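Local atomic coordinates of triphenylmethane reductase (Citrobacter sp., PDB entry 2JL1), a protein that binds NADP and probably uses it to reduce, and so decolourise, triphenylmethane dyes. Residues K22-P25 with A26-I30. Residues are numbered along the deposited sequence; the frame is centred on the assembly and turned at random.
Sequences KKVP and ASQII
One backbone hydrogen bond joins the turn: Gln28 N donates to Pro25 O over 3.0 Å, with an N-H...O angle of 157°. One residue further on, Ile29 N bonds to Ala26 O at 3.3 Å, so two successive i to i+3 bonds define a single short 3-10 turn over residues 26-28.

The side chain of Gln28 folds back over the residues leading into this turn. It leaves the backbone with CG turned away from N (chi1 -165°) and runs on extended, which carries its amide across the Val24-Pro25 link. OE1 packs 3.3 Å from Pro25 CD and 3.4 Å from Val24 CB, both van der Waals contacts. The two side chains of Val24 and Gln28 cross at about a right angle, and Val24 CB is also the nearest atom to Gln28 CD, at 3.9 Å. The other end, NE2, is hydrogen-bonded to Phe1 O, which pins the amide between the loop and the chain's N-terminus.

Apolar packing is carried by the second methyl of Val24: CG2 meets Ile29 CG1 at 3.7 Å and CD1 at 3.8 Å. Buried Ile29 also touches Ile17 and Leu20 of helix 11-20. The arrangement is the loop of a beta-alpha-beta crossover, returning the chain from helix 11-20 into strand 29-33 beside strand 3-5, in the NADP-binding Rossmann fold.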
# COMPACT_ATOMS: atom_id res chain seq x y z
N LYS A 22 -23.08 -7.20 -23.40
CA LYS A 22 -23.68 -8.49 -23.72
C LYS A 22 -24.34 -9.13 -22.49
O LYS A 22 -24.95 -10.19 -22.60
CB LYS A 22 -22.65 -9.45 -24.31
CG LYS A 22 -22.08 -9.01 -25.64
CD LYS A 22 -21.16 -10.10 -26.16
CE LYS A 22 -20.27 -9.62 -27.30
NZ LYS A 22 -18.90 -10.19 -27.10
N LYS A 23 -24.22 -8.49 -21.33
CA LYS A 23 -24.75 -9.08 -20.09
C LYS A 23 -25.83 -8.25 -19.38
O LYS A 23 -26.73 -8.81 -18.77
CB LYS A 23 -23.61 -9.39 -19.10
CG LYS A 23 -22.64 -10.46 -19.56
CD LYS A 23 -21.37 -10.47 -18.68
CE LYS A 23 -20.31 -11.47 -19.18
NZ LYS A 23 -20.72 -12.90 -19.01
N VAL A 24 -25.71 -6.93 -19.44
CA VAL A 24 -26.60 -6.03 -18.72
C VAL A 24 -27.07 -4.93 -19.69
O VAL A 24 -26.38 -4.67 -20.68
CB VAL A 24 -25.91 -5.41 -17.46
CG1 VAL A 24 -25.59 -6.48 -16.40
CG2 VAL A 24 -24.65 -4.64 -17.84
N PRO A 25 -28.24 -4.31 -19.43
CA PRO A 25 -28.69 -3.21 -20.29
C PRO A 25 -27.70 -2.06 -20.28
O PRO A 25 -27.03 -1.84 -19.27
CB PRO A 25 -30.01 -2.76 -19.64
CG PRO A 25 -30.47 -3.95 -18.90
CD PRO A 25 -29.21 -4.57 -18.35
N ALA A 26 -27.62 -1.33 -21.40
CA ALA A 26 -26.65 -0.24 -21.54
C ALA A 26 -26.84 0.86 -20.50
O ALA A 26 -25.88 1.52 -20.10
CB ALA A 26 -26.70 0.34 -22.94
N SER A 27 -28.08 1.05 -20.05
CA SER A 27 -28.40 2.07 -19.05
C SER A 27 -27.81 1.78 -17.66
O SER A 27 -27.72 2.67 -16.81
CB SER A 27 -29.92 2.25 -18.95
OG SER A 27 -30.53 1.11 -18.35
N GLN A 28 -27.42 0.52 -17.44
CA GLN A 28 -26.90 0.04 -16.16
C GLN A 28 -25.37 0.25 -16.05
O GLN A 28 -24.78 0.12 -14.98
CB GLN A 28 -27.26 -1.45 -15.99
CG GLN A 28 -27.11 -2.00 -14.57
CD GLN A 28 -27.47 -3.48 -14.44
OE1 GLN A 28 -28.20 -4.06 -15.27
NE2 GLN A 28 -26.97 -4.11 -13.36
N ILE A 29 -24.74 0.59 -17.17
CA ILE A 29 -23.29 0.75 -17.23
C ILE A 29 -22.97 2.25 -17.21
O ILE A 29 -23.64 3.02 -17.88
CB ILE A 29 -22.72 0.10 -18.51
CG1 ILE A 29 -23.15 -1.38 -18.59
CG2 ILE A 29 -21.19 0.25 -18.58
CD1 ILE A 29 -23.03 -2.00 -19.96
N ILE A 30 -21.93 2.64 -16.46
CA ILE A 30 -21.43 4.01 -16.43
C ILE A 30 -19.95 4.05 -16.80
O ILE A 30 -19.11 3.45 -16.12
CB ILE A 30 -21.59 4.68 -15.04
CG1 ILE A 30 -23.06 4.68 -14.58
CG2 ILE A 30 -21.06 6.11 -15.06
CD1 ILE A 30 -23.22 4.94 -13.10